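Local coordinates for protein putative oxidoreductase (Klebsiella pneumoniae subsp. pneumoniae MGH 78578, PDB 3E82) that probably acts as an NAD(P)-dependent oxidoreductase of the Gfo/Idh/MocA family, pairing a Rossmann-fold nucleotide-binding domain with a C-terminal alpha/beta domain, at residues B[202-207]-B[211-216]; B[99-102]-B[106-109]; B[126-131]-B[320-325]; B[259-264]-B[271-276]; B[70-75]-B[301-306]. All coordinates share one frame; numbering follows the deposited sequence.

Contact 1: B[202-207]-B[211-216]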
# COMPACT_ATOMS: atom_id res chain seq x y z
N ILE B 202 12.35 -1.15 -0.85
CA ILE B 202 12.70 -2.53 -0.48
C ILE B 202 13.53 -2.55 0.81
O ILE B 202 14.47 -1.77 0.96
CB ILE B 202 13.48 -3.22 -1.64
CG1 ILE B 202 12.65 -3.17 -2.93
CG2 ILE B 202 13.78 -4.68 -1.31
CD1 ILE B 202 13.36 -3.71 -4.15
N ALA B 203 13.21 -3.45 1.73
CA ALA B 203 13.94 -3.48 2.99
C ALA B 203 14.03 -4.85 3.65
O ALA B 203 13.31 -5.79 3.30
CB ALA B 203 13.30 -2.48 3.97
N THR B 204 14.93 -4.93 4.63
CA THR B 204 15.16 -6.12 5.44
C THR B 204 14.71 -5.72 6.84
O THR B 204 15.40 -4.98 7.53
CB THR B 204 16.66 -6.50 5.47
OG1 THR B 204 17.12 -6.72 4.13
CG2 THR B 204 16.89 -7.76 6.30
N LEU B 205 13.54 -6.20 7.25
CA LEU B 205 12.98 -5.84 8.55
C LEU B 205 12.99 -6.92 9.64
O LEU B 205 13.01 -6.60 10.83
CB LEU B 205 11.54 -5.34 8.36
CG LEU B 205 11.35 -4.22 7.33
CD1 LEU B 205 9.86 -3.89 7.21
CD2 LEU B 205 12.14 -2.98 7.75
N ARG B 206 12.95 -8.19 9.26
CA ARG B 206 12.95 -9.24 10.27
C ARG B 206 14.27 -9.23 11.04
O ARG B 206 15.33 -8.97 10.48
CB ARG B 206 12.74 -10.61 9.64
CG ARG B 206 11.29 -10.90 9.27
CD ARG B 206 11.18 -12.23 8.57
NE ARG B 206 12.10 -12.31 7.44
CZ ARG B 206 12.33 -13.42 6.75
NH1 ARG B 206 11.71 -14.55 7.07
NH2 ARG B 206 13.19 -13.40 5.74
N ASP B 207 14.16 -9.51 12.34
CA ASP B 207 15.33 -9.56 13.21
C ASP B 207 16.16 -10.77 12.79
O ASP B 207 15.68 -11.91 12.83
CB ASP B 207 14.86 -9.70 14.66
CG ASP B 207 15.98 -9.47 15.67
OD1 ASP B 207 16.62 -8.40 15.61
OD2 ASP B 207 16.23 -10.37 16.51
N ILE B 211 18.44 -10.73 3.89
CA ILE B 211 17.95 -10.44 2.55
C ILE B 211 16.64 -9.68 2.70
O ILE B 211 15.93 -9.87 3.70
CB ILE B 211 17.64 -11.73 1.76
CG1 ILE B 211 18.36 -12.92 2.39
CG2 ILE B 211 18.06 -11.55 0.31
CD1 ILE B 211 17.99 -14.26 1.76
N ASN B 212 16.29 -8.84 1.73
CA ASN B 212 15.04 -8.09 1.82
C ASN B 212 13.86 -9.02 2.05
O ASN B 212 13.76 -10.07 1.42
CB ASN B 212 14.83 -7.21 0.56
CG ASN B 212 14.40 -8.00 -0.69
OD1 ASN B 212 13.25 -8.43 -0.80
ND2 ASN B 212 15.33 -8.18 -1.63
N ASP B 213 12.99 -8.64 2.98
CA ASP B 213 11.80 -9.43 3.30
C ASP B 213 10.56 -8.54 3.31
O ASP B 213 9.50 -8.93 3.80
CB ASP B 213 11.95 -10.10 4.68
CG ASP B 213 12.38 -9.12 5.76
OD1 ASP B 213 12.09 -7.91 5.64
OD2 ASP B 213 12.99 -9.57 6.75
N TRP B 214 10.70 -7.34 2.76
CA TRP B 214 9.60 -6.39 2.68
C TRP B 214 9.82 -5.61 1.40
O TRP B 214 10.86 -4.97 1.23
CB TRP B 214 9.61 -5.45 3.88
CG TRP B 214 8.42 -4.53 3.99
CD1 TRP B 214 7.27 -4.75 4.71
CD2 TRP B 214 8.29 -3.21 3.44
NE1 TRP B 214 6.46 -3.65 4.66
CE2 TRP B 214 7.06 -2.69 3.89
CE3 TRP B 214 9.11 -2.42 2.63
CZ2 TRP B 214 6.62 -1.41 3.54
CZ3 TRP B 214 8.67 -1.14 2.28
CH2 TRP B 214 7.44 -0.65 2.74
N ALA B 215 8.86 -5.67 0.50
CA ALA B 215 8.97 -4.95 -0.76
C ALA B 215 7.65 -4.29 -1.06
O ALA B 215 6.61 -4.94 -1.13
CB ALA B 215 9.36 -5.91 -1.88
N HIS B 216 7.71 -2.98 -1.23
CA HIS B 216 6.53 -2.21 -1.52
C HIS B 216 6.83 -1.42 -2.79
O HIS B 216 7.59 -0.46 -2.76
CB HIS B 216 6.25 -1.27 -0.35
CG HIS B 216 4.88 -0.68 -0.39
ND1 HIS B 216 4.66 0.63 -0.73
CD2 HIS B 216 3.67 -1.24 -0.20
CE1 HIS B 216 3.36 0.85 -0.76
NE2 HIS B 216 2.73 -0.27 -0.44
O HOH W 1 15.10 -12.04 4.67
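At the turn end of the antiparallel hairpin 197-203/214-220, a classic beta bulge sets Asp213 and Trp214 together opposite Ala203. Ala203 N donates to Trp214 O at 2.8 Å, while Ala203 O takes Asp213 N at 2.9 Å and, more weakly, Trp214 N. Beyond the bulge the Asp213 carboxylate takes over from the backbone. Its CG sits between the backbone N and the carbonyl carbon (chi1 50°), which swings both oxygens toward the loop that follows strand 197-203. Leu205 N reaches OD1 of Asp213 at 2.8 Å in an almost straight bond, on the syn side. OD2 of Asp213 is held twice from one face, by Arg206 N (syn) and by Arg206 NE (anti), the latter a 3.0 Å salt bridge. A water joins Arg206 NH2 to Ile211 O, and Arg206 NH1 turns to Arg159 O. Leu205 lays CD1 over the Trp214 five-membered ring, 3.9 Å from its centroid, a CH-pi contact; His150 of the second subunit also meets this indole. On the other face of the sheet, Ile202 CG2 presses on Asn212 CB. The result is a bulged, aspartate-tied hairpin at the edge of the C-terminal domain's mixed sheet, where the second subunit packs.

Contact 2: B[99-102]-B[106-109]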
# COMPACT_ATOMS: atom_id res chain seq x y z
N PRO B 99 14.55 -17.56 -13.11
CA PRO B 99 14.57 -16.36 -13.95
C PRO B 99 14.99 -16.66 -15.39
O PRO B 99 15.81 -17.55 -15.64
CB PRO B 99 15.59 -15.48 -13.25
CG PRO B 99 16.60 -16.48 -12.79
CD PRO B 99 15.71 -17.57 -12.20
N PHE B 100 14.42 -15.90 -16.31
CA PHE B 100 14.72 -16.01 -17.74
C PHE B 100 16.24 -16.05 -17.90
O PHE B 100 16.81 -17.04 -18.39
CB PHE B 100 14.12 -14.80 -18.45
CG PHE B 100 14.27 -14.82 -19.95
CD1 PHE B 100 13.95 -13.69 -20.70
CD2 PHE B 100 14.75 -15.94 -20.61
CE1 PHE B 100 14.10 -13.68 -22.08
CE2 PHE B 100 14.91 -15.94 -21.99
CZ PHE B 100 14.59 -14.81 -22.73
N THR B 101 16.89 -14.96 -17.51
CA THR B 101 18.34 -14.81 -17.56
C THR B 101 18.72 -14.03 -16.30
O THR B 101 17.85 -13.67 -15.50
CB THR B 101 18.80 -14.01 -18.79
OG1 THR B 101 18.16 -12.72 -18.79
CG2 THR B 101 18.46 -14.75 -20.08
N LEU B 102 20.01 -13.76 -16.13
CA LEU B 102 20.44 -13.01 -14.95
C LEU B 102 20.51 -11.51 -15.21
O LEU B 102 20.48 -10.72 -14.27
CB LEU B 102 21.78 -13.56 -14.44
CG LEU B 102 21.69 -15.02 -14.01
CD1 LEU B 102 23.02 -15.47 -13.41
CD2 LEU B 102 20.57 -15.19 -12.98
N GLU B 106 21.50 -10.39 -21.89
CA GLU B 106 21.45 -11.79 -22.29
C GLU B 106 20.03 -12.18 -22.66
O GLU B 106 19.82 -12.96 -23.59
CB GLU B 106 21.97 -12.71 -21.17
CG GLU B 106 23.39 -12.38 -20.73
CD GLU B 106 24.26 -13.61 -20.51
OE1 GLU B 106 23.73 -14.65 -20.04
OE2 GLU B 106 25.48 -13.54 -20.80
N ALA B 107 19.04 -11.62 -21.96
CA ALA B 107 17.65 -11.91 -22.30
C ALA B 107 17.43 -11.44 -23.74
O ALA B 107 16.89 -12.17 -24.57
CB ALA B 107 16.71 -11.17 -21.35
N ARG B 108 17.87 -10.23 -24.05
CA ARG B 108 17.70 -9.70 -25.40
C ARG B 108 18.43 -10.55 -26.43
O ARG B 108 17.93 -10.75 -27.54
CB ARG B 108 18.19 -8.25 -25.48
CG ARG B 108 17.29 -7.27 -24.75
CD ARG B 108 17.64 -5.82 -25.04
NE ARG B 108 16.60 -4.93 -24.53
CZ ARG B 108 16.66 -4.25 -23.39
NH1 ARG B 108 17.73 -4.35 -22.61
NH2 ARG B 108 15.63 -3.50 -23.01
N GLU B 109 19.59 -11.07 -26.05
CA GLU B 109 20.36 -11.90 -26.96
C GLU B 109 19.59 -13.19 -27.26
O GLU B 109 19.52 -13.61 -28.41
CB GLU B 109 21.75 -12.20 -26.38
CG GLU B 109 22.56 -10.94 -26.10
CD GLU B 109 23.99 -11.22 -25.63
OE1 GLU B 109 24.20 -12.22 -24.89
OE2 GLU B 109 24.89 -10.43 -25.98
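Phe100 and Thr101 meet Ala107 where the loop after strand 93-96 runs into helix 104-116 of the Rossmann-fold domain, a buried strand-to-helix connection. The peptide bond before Pro99, at the start of this loop, is cis.

The apolar part rests on the small side chain of Ala107. Phe100 carries CG anti to the backbone N (chi1 -176°), and this extends the ring toward the helix, where CE1 lies 3.7 Å from Ala107 CB. The methyl comes up obliquely to the ring, with CD1 almost as near as CE1. Thr101 CG2 fills in beside it: this methyl sits above one face of the Phe100 ring, displaced toward the rim, and also touches Ala107 CA at 3.7 Å. Lower on the same side chain, Thr101 CB packs at 4.2 Å against Glu106 CB at the margin of the contact.

The polar part belongs to the chain between the two segments. Thr101 OG1 is hydrogen-bonded to Asp103 O, and Asp103 OD1 accepts a bond from Glu106 N in the first turn of the helix. Asp103 is thus held through its carbonyl by the loop and through its side chain by the helix, and the Thr101 hydroxyl points at the helix without bonding to Ala107 N.

Helix 320-339 packs against the contact: Ala323 meets Phe100, and Leu324 and Met327 meet Ala107. Where loop and helix come closest, Thr101 OG1 lies 3.3 Å from Ala107 CB.

Contact 3: B[126-131]-B[320-325]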
# COMPACT_ATOMS: atom_id res chain seq x y z
N ASN B 126 3.88 -18.82 -15.01
CA ASN B 126 2.78 -19.74 -14.80
C ASN B 126 1.64 -19.27 -13.90
O ASN B 126 0.81 -20.09 -13.51
CB ASN B 126 3.35 -21.04 -14.24
CG ASN B 126 3.88 -20.87 -12.82
OD1 ASN B 126 4.50 -19.86 -12.49
ND2 ASN B 126 3.64 -21.87 -11.98
N ARG B 127 1.58 -17.99 -13.59
CA ARG B 127 0.54 -17.53 -12.68
C ARG B 127 -0.62 -16.78 -13.34
O ARG B 127 -1.48 -16.22 -12.66
CB ARG B 127 1.17 -16.66 -11.58
CG ARG B 127 2.45 -17.25 -10.95
CD ARG B 127 2.21 -18.59 -10.25
NE ARG B 127 1.26 -18.47 -9.15
CZ ARG B 127 1.57 -18.05 -7.92
NH1 ARG B 127 2.82 -17.72 -7.62
NH2 ARG B 127 0.62 -17.93 -7.00
N ARG B 128 -0.66 -16.79 -14.67
CA ARG B 128 -1.71 -16.11 -15.43
C ARG B 128 -3.03 -16.88 -15.41
O ARG B 128 -4.04 -16.38 -15.91
CB ARG B 128 -1.26 -15.92 -16.88
CG ARG B 128 0.03 -15.13 -17.01
CD ARG B 128 0.46 -15.00 -18.47
NE ARG B 128 1.62 -14.12 -18.57
CZ ARG B 128 2.06 -13.58 -19.70
NH1 ARG B 128 1.45 -13.83 -20.86
NH2 ARG B 128 3.13 -12.79 -19.68
N TRP B 129 -3.01 -18.08 -14.85
CA TRP B 129 -4.22 -18.89 -14.80
C TRP B 129 -4.64 -19.26 -13.38
O TRP B 129 -5.33 -20.25 -13.17
CB TRP B 129 -4.01 -20.14 -15.65
CG TRP B 129 -3.69 -19.75 -17.06
CD1 TRP B 129 -4.58 -19.45 -18.05
CD2 TRP B 129 -2.39 -19.52 -17.61
NE1 TRP B 129 -3.92 -19.05 -19.18
CE2 TRP B 129 -2.57 -19.08 -18.94
CE3 TRP B 129 -1.09 -19.64 -17.11
CZ2 TRP B 129 -1.49 -18.75 -19.78
CZ3 TRP B 129 -0.02 -19.31 -17.94
CH2 TRP B 129 -0.23 -18.88 -19.26
N ASP B 130 -4.19 -18.47 -12.41
CA ASP B 130 -4.51 -18.68 -11.01
C ASP B 130 -5.96 -18.26 -10.73
O ASP B 130 -6.46 -17.29 -11.30
CB ASP B 130 -3.56 -17.86 -10.12
CG ASP B 130 -2.18 -18.50 -10.00
OD1 ASP B 130 -1.90 -19.45 -10.76
OD2 ASP B 130 -1.39 -18.04 -9.16
N SER B 131 -6.61 -19.00 -9.83
CA SER B 131 -8.00 -18.72 -9.48
C SER B 131 -8.19 -17.26 -9.03
O SER B 131 -9.11 -16.59 -9.51
CB SER B 131 -8.47 -19.69 -8.38
OG SER B 131 -7.69 -19.57 -7.20
N PRO B 320 8.92 -14.12 -25.16
CA PRO B 320 10.05 -13.67 -24.35
C PRO B 320 10.11 -12.18 -24.02
O PRO B 320 10.59 -11.79 -22.95
CB PRO B 320 11.27 -14.16 -25.14
CG PRO B 320 10.78 -14.28 -26.56
CD PRO B 320 9.37 -14.80 -26.39
N VAL B 321 9.61 -11.34 -24.92
CA VAL B 321 9.61 -9.90 -24.67
C VAL B 321 8.76 -9.54 -23.45
O VAL B 321 9.00 -8.52 -22.79
CB VAL B 321 9.11 -9.12 -25.91
CG1 VAL B 321 7.63 -9.37 -26.14
CG2 VAL B 321 9.40 -7.65 -25.73
N GLU B 322 7.77 -10.37 -23.13
CA GLU B 322 6.92 -10.11 -21.98
C GLU B 322 7.70 -10.44 -20.71
O GLU B 322 7.46 -9.84 -19.67
CB GLU B 322 5.64 -10.94 -22.05
CG GLU B 322 4.81 -10.63 -23.29
CD GLU B 322 3.41 -11.19 -23.23
OE1 GLU B 322 3.16 -12.15 -22.46
OE2 GLU B 322 2.55 -10.68 -23.97
N ALA B 323 8.61 -11.40 -20.81
CA ALA B 323 9.43 -11.76 -19.66
C ALA B 323 10.46 -10.65 -19.49
O ALA B 323 10.85 -10.32 -18.37
CB ALA B 323 10.13 -13.10 -19.90
N LEU B 324 10.90 -10.08 -20.61
CA LEU B 324 11.87 -8.98 -20.58
C LEU B 324 11.24 -7.76 -19.88
O LEU B 324 11.91 -7.03 -19.14
CB LEU B 324 12.28 -8.61 -22.01
CG LEU B 324 13.34 -7.51 -22.19
CD1 LEU B 324 14.71 -8.06 -21.80
CD2 LEU B 324 13.37 -7.04 -23.65
N ALA B 325 9.95 -7.54 -20.13
CA ALA B 325 9.22 -6.43 -19.54
C ALA B 325 9.18 -6.58 -18.01
O ALA B 325 9.37 -5.62 -17.29
CB ALA B 325 7.80 -6.38 -20.10
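Arg128 reaches across to Glu322 with its full length, the two CA atoms standing 12.4 Å apart. Its CB lies over one face of the Trp129 indole, 3.6 Å above the plane and displaced toward the rim. From CG the chain runs straight out to NE (chi2 178°, chi3 174°), carrying the guanidinium well clear of its own backbone. NE turns to Asp186 of helix 176-192 in a salt bridge. At the tip, NH1 and NH2 of Arg128 close end-on around one oxygen, Glu322 OE1, each at 2.9 Å. OE1 lies in the guanidinium plane, whereas the carboxylate is turned 41° against that plane. NH1 approaches nearly in line with the C-O bond; NH2 comes from the anti side, well out of the carboxylate plane. The arginine belongs to a type I beta turn, Arg127 to Asp130, in the loop between strand 121-123 of the Rossmann sheet and helix 131-142; Glu322 lies in the first part of helix 320-339. Asp186 and Glu322, on different helices, probably balance the charge of the buried guanidinium. Within the turn, Arg127 NE makes its own salt bridge to Asp130 OD2 at 2.7 Å, using its syn lone pair.

Contact 4: B[259-264]-B[271-276]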
# COMPACT_ATOMS: atom_id res chain seq x y z
N GLU B 259 -0.25 -24.36 -6.01
CA GLU B 259 1.07 -24.68 -5.49
C GLU B 259 0.99 -25.65 -4.30
O GLU B 259 1.72 -26.63 -4.25
CB GLU B 259 1.82 -23.42 -5.07
CG GLU B 259 3.27 -23.71 -4.67
CD GLU B 259 4.02 -22.49 -4.17
OE1 GLU B 259 3.64 -21.94 -3.11
OE2 GLU B 259 5.00 -22.08 -4.84
N SER B 260 0.09 -25.37 -3.36
CA SER B 260 -0.07 -26.22 -2.18
C SER B 260 -0.52 -27.61 -2.62
O SER B 260 -0.09 -28.62 -2.05
CB SER B 260 -1.10 -25.65 -1.22
OG SER B 260 -0.75 -24.33 -0.85
N GLN B 261 -1.39 -27.65 -3.62
CA GLN B 261 -1.86 -28.93 -4.12
C GLN B 261 -0.67 -29.70 -4.72
O GLN B 261 -0.49 -30.88 -4.43
CB GLN B 261 -2.96 -28.71 -5.16
CG GLN B 261 -4.25 -28.14 -4.56
CD GLN B 261 -5.37 -28.02 -5.56
OE1 GLN B 261 -5.26 -27.30 -6.55
NE2 GLN B 261 -6.47 -28.72 -5.31
N LEU B 262 0.15 -29.03 -5.52
CA LEU B 262 1.32 -29.67 -6.12
C LEU B 262 2.26 -30.20 -5.05
O LEU B 262 2.75 -31.32 -5.14
CB LEU B 262 2.07 -28.70 -7.04
CG LEU B 262 1.46 -28.39 -8.41
CD1 LEU B 262 2.31 -27.31 -9.10
CD2 LEU B 262 1.39 -29.67 -9.26
N LEU B 263 2.52 -29.38 -4.04
CA LEU B 263 3.40 -29.78 -2.94
C LEU B 263 2.85 -31.01 -2.24
O LEU B 263 3.60 -31.85 -1.75
CB LEU B 263 3.55 -28.65 -1.92
CG LEU B 263 4.40 -27.46 -2.35
CD1 LEU B 263 4.30 -26.34 -1.32
CD2 LEU B 263 5.84 -27.91 -2.52
N ALA B 264 1.53 -31.12 -2.20
CA ALA B 264 0.86 -32.25 -1.56
C ALA B 264 0.76 -33.44 -2.51
O ALA B 264 0.21 -34.48 -2.16
CB ALA B 264 -0.53 -31.83 -1.09
N ALA B 271 -9.76 -34.07 -9.98
CA ALA B 271 -10.99 -33.54 -9.39
C ALA B 271 -10.97 -32.13 -8.80
O ALA B 271 -11.63 -31.22 -9.33
CB ALA B 271 -11.52 -34.52 -8.33
N ASP B 272 -10.24 -31.95 -7.72
CA ASP B 272 -10.19 -30.66 -7.04
C ASP B 272 -9.05 -29.72 -7.44
O ASP B 272 -8.81 -28.71 -6.78
CB ASP B 272 -10.13 -30.88 -5.52
CG ASP B 272 -11.11 -31.95 -5.06
OD1 ASP B 272 -12.28 -31.93 -5.48
OD2 ASP B 272 -10.70 -32.82 -4.25
N TRP B 273 -8.35 -30.05 -8.53
CA TRP B 273 -7.24 -29.23 -9.01
C TRP B 273 -7.68 -27.80 -9.30
O TRP B 273 -8.65 -27.57 -10.02
CB TRP B 273 -6.63 -29.88 -10.27
CG TRP B 273 -5.56 -29.05 -10.96
CD1 TRP B 273 -5.67 -28.43 -12.18
CD2 TRP B 273 -4.25 -28.74 -10.48
NE1 TRP B 273 -4.51 -27.76 -12.48
CE2 TRP B 273 -3.62 -27.93 -11.45
CE3 TRP B 273 -3.55 -29.07 -9.31
CZ2 TRP B 273 -2.32 -27.45 -11.29
CZ3 TRP B 273 -2.25 -28.59 -9.15
CH2 TRP B 273 -1.65 -27.79 -10.14
N GLY B 274 -6.98 -26.83 -8.72
CA GLY B 274 -7.30 -25.43 -8.96
C GLY B 274 -8.62 -24.88 -8.43
O GLY B 274 -8.97 -23.73 -8.72
N GLN B 275 -9.36 -25.67 -7.67
CA GLN B 275 -10.63 -25.20 -7.13
C GLN B 275 -10.36 -24.14 -6.08
O GLN B 275 -9.38 -24.23 -5.34
CB GLN B 275 -11.43 -26.36 -6.53
CG GLN B 275 -12.01 -27.28 -7.59
CD GLN B 275 -13.01 -26.56 -8.49
OE1 GLN B 275 -13.12 -26.85 -9.68
NE2 GLN B 275 -13.74 -25.61 -7.91
N ASP B 276 -11.22 -23.14 -6.02
CA ASP B 276 -11.07 -22.06 -5.06
C ASP B 276 -12.43 -21.68 -4.49
O ASP B 276 -13.20 -20.96 -5.13
CB ASP B 276 -10.43 -20.85 -5.75
CG ASP B 276 -9.92 -19.83 -4.76
OD1 ASP B 276 -10.34 -19.86 -3.59
OD2 ASP B 276 -9.08 -18.99 -5.17
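Gln261 and Leu262, neighbours on helix 258-263, point two different groups at a type II beta turn, Asp272 to Gln275, in the loop that leads to strand 280-284. Gln261 extends its chain beyond CG (chi2 -176°) and sets its amide against the turn so that both ends bond to backbone. OE1 of Gln261 accepts from Gly274 N at 2.8 Å, in the carbonyl plane on a lone pair. NE2 of Gln261 gives its N-H to Asp272 O at 2.8 Å, nearly straight, yet arrives above the plane of that carbonyl. Gln275 N comes to the same oxygen from the opposite face, closing the turn. Two bonds fix the amide's rotation and clamp the helix to two successive peptides of the turn, through Asp272 O and Gly274 N. Gly274 has positive phi (67°), as the third position of a type II turn usually does.

Trp273 directs the six-membered end of its indole at the helix, with CG anti to the backbone N (chi1 173°), while NE1 bonds to Asp298. Leu262 crosses the ring at its rim, with Phe22 of helix 17-28 among its other neighbours. Leu262 CG lies 3.6 Å from Trp273 CH2, close to the ring plane.

Contact 5: B[70-75]-B[301-306]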
# COMPACT_ATOMS: atom_id res chain seq x y z
N LEU B 70 11.34 -30.10 -27.68
CA LEU B 70 11.26 -28.99 -26.74
C LEU B 70 12.05 -29.24 -25.47
O LEU B 70 11.97 -30.30 -24.86
CB LEU B 70 9.79 -28.76 -26.37
CG LEU B 70 9.48 -27.83 -25.19
CD1 LEU B 70 9.96 -26.42 -25.48
CD2 LEU B 70 7.99 -27.85 -24.92
N VAL B 71 12.82 -28.23 -25.07
CA VAL B 71 13.62 -28.30 -23.86
C VAL B 71 13.00 -27.44 -22.77
O VAL B 71 12.66 -26.28 -23.00
CB VAL B 71 15.07 -27.79 -24.14
CG1 VAL B 71 15.86 -27.66 -22.85
CG2 VAL B 71 15.78 -28.74 -25.11
N VAL B 72 12.81 -28.01 -21.58
CA VAL B 72 12.26 -27.29 -20.43
C VAL B 72 13.42 -27.17 -19.43
O VAL B 72 13.87 -28.17 -18.85
CB VAL B 72 11.07 -28.05 -19.79
CG1 VAL B 72 10.62 -27.35 -18.51
CG2 VAL B 72 9.90 -28.14 -20.77
N ILE B 73 13.90 -25.95 -19.22
CA ILE B 73 15.02 -25.71 -18.32
C ILE B 73 14.61 -25.40 -16.89
O ILE B 73 14.02 -24.35 -16.60
CB ILE B 73 15.89 -24.59 -18.89
CG1 ILE B 73 16.32 -24.98 -20.31
CG2 ILE B 73 17.11 -24.35 -17.99
CD1 ILE B 73 17.26 -24.01 -20.96
N ALA B 74 14.92 -26.34 -16.00
CA ALA B 74 14.59 -26.22 -14.59
C ALA B 74 15.82 -26.54 -13.74
O ALA B 74 15.71 -27.10 -12.65
CB ALA B 74 13.45 -27.19 -14.25
N SER B 75 16.99 -26.20 -14.26
CA SER B 75 18.26 -26.42 -13.59
C SER B 75 18.60 -25.14 -12.81
O SER B 75 17.82 -24.19 -12.82
CB SER B 75 19.33 -26.73 -14.64
OG SER B 75 19.29 -25.78 -15.69
N GLN B 301 -2.61 -24.67 -18.35
CA GLN B 301 -2.90 -23.86 -19.53
C GLN B 301 -1.60 -23.39 -20.18
O GLN B 301 -1.52 -23.29 -21.40
CB GLN B 301 -3.76 -22.64 -19.17
CG GLN B 301 -5.25 -22.94 -18.97
CD GLN B 301 -5.93 -23.40 -20.26
OE1 GLN B 301 -5.80 -22.77 -21.31
NE2 GLN B 301 -6.67 -24.50 -20.17
N TYR B 302 -0.58 -23.11 -19.37
CA TYR B 302 0.69 -22.67 -19.93
C TYR B 302 1.20 -23.70 -20.94
O TYR B 302 1.58 -23.35 -22.05
CB TYR B 302 1.75 -22.50 -18.83
CG TYR B 302 3.10 -22.10 -19.38
CD1 TYR B 302 3.39 -20.76 -19.66
CD2 TYR B 302 4.08 -23.06 -19.68
CE1 TYR B 302 4.61 -20.39 -20.22
CE2 TYR B 302 5.31 -22.69 -20.24
CZ TYR B 302 5.56 -21.35 -20.51
OH TYR B 302 6.75 -20.97 -21.09
N TYR B 303 1.21 -24.97 -20.55
CA TYR B 303 1.69 -26.03 -21.43
C TYR B 303 0.72 -26.38 -22.55
O TYR B 303 1.14 -26.74 -23.65
CB TYR B 303 2.05 -27.28 -20.61
CG TYR B 303 3.44 -27.20 -20.00
CD1 TYR B 303 4.57 -27.14 -20.82
CD2 TYR B 303 3.62 -27.14 -18.62
CE1 TYR B 303 5.85 -27.03 -20.28
CE2 TYR B 303 4.91 -27.02 -18.07
CZ TYR B 303 6.02 -26.96 -18.90
OH TYR B 303 7.29 -26.83 -18.38
N MSE B 304 -0.58 -26.26 -22.29
CA MSE B 304 -1.56 -26.54 -23.33
C MSE B 304 -1.43 -25.49 -24.43
O MSE B 304 -1.51 -25.80 -25.62
CB MSE B 304 -2.97 -26.51 -22.74
CG MSE B 304 -3.15 -27.47 -21.58
SE MSE B 304 -4.95 -27.47 -20.88
CE MSE B 304 -4.71 -26.56 -19.21
N LEU B 305 -1.19 -24.25 -24.02
CA LEU B 305 -1.04 -23.16 -24.98
C LEU B 305 0.32 -23.22 -25.70
O LEU B 305 0.41 -22.94 -26.89
CB LEU B 305 -1.23 -21.81 -24.28
CG LEU B 305 -2.65 -21.57 -23.73
CD1 LEU B 305 -2.68 -20.28 -22.93
CD2 LEU B 305 -3.64 -21.49 -24.90
N ILE B 306 1.37 -23.60 -24.98
CA ILE B 306 2.69 -23.72 -25.60
C ILE B 306 2.57 -24.84 -26.64
O ILE B 306 3.13 -24.75 -27.74
CB ILE B 306 3.77 -24.11 -24.56
CG1 ILE B 306 4.20 -22.87 -23.74
CG2 ILE B 306 4.93 -24.79 -25.26
CD1 ILE B 306 5.04 -21.85 -24.50
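Tyr303 and Ile306, one turn apart on helix 300-310, bring the C-terminal region of the chain against Val72 and Leu70 of strand 70-73, a central strand of the parallel Rossmann sheet. Alternate residues of the strand put their side chains on this face, in a buried contact between segments more than two hundred residues apart.

Before these two on the helix comes Tyr302, which sends its hydroxyl to Ser122 and lays CD2 over the centre of the Tyr303 ring, 4.1 Å above its plane. Tyr303 itself has CG anti to the carbonyl carbon (chi1 -83°), and from there the long ring runs out to the sheet, meeting the valine from the opposite direction. Val72 CG2 lies at the ring edge, near its plane, 4.2 Å from Tyr303 CE1. The phenol oxygen finds its polar partner in His23 of helix 17-28, so one buried hydroxyl both packs on the strand and bonds to a helix of the Rossmann domain.

A turn later, Ile306 touches the strand more lightly: its CG2 stands 4.3 Å from Leu70 CD2. Ile306 CG1 leans back over the Tyr302 ring face, toward the rim. The tightest approach is Val72 CG1 to Tyr303 OH, 3.4 Å.

In the fold
Contacts 2, 4 and 5 are buried. Contact 3 is centred only about 5 Å from the chain's centre, although its Glu322 is partly exposed, whereas contact 1 is peripheral, its centre about 22 Å out, and reaches the second subunit. Contacts 3 and 5 join distant parts of the sequence, the first through charge, the second through apolar side chains, and Trp129 packs on helix 300-310 between them. Contacts 2 and 3 share a boundary on helix 320-339, where Leu324 meets Ala107. Contact 4 ties a local turn with amide bonds and probably links to contact 3 through Ser131 and Asp276. Contact 1 relies on backbone pairing plus a carboxylate, contact 2 mainly on methyl and ring packing.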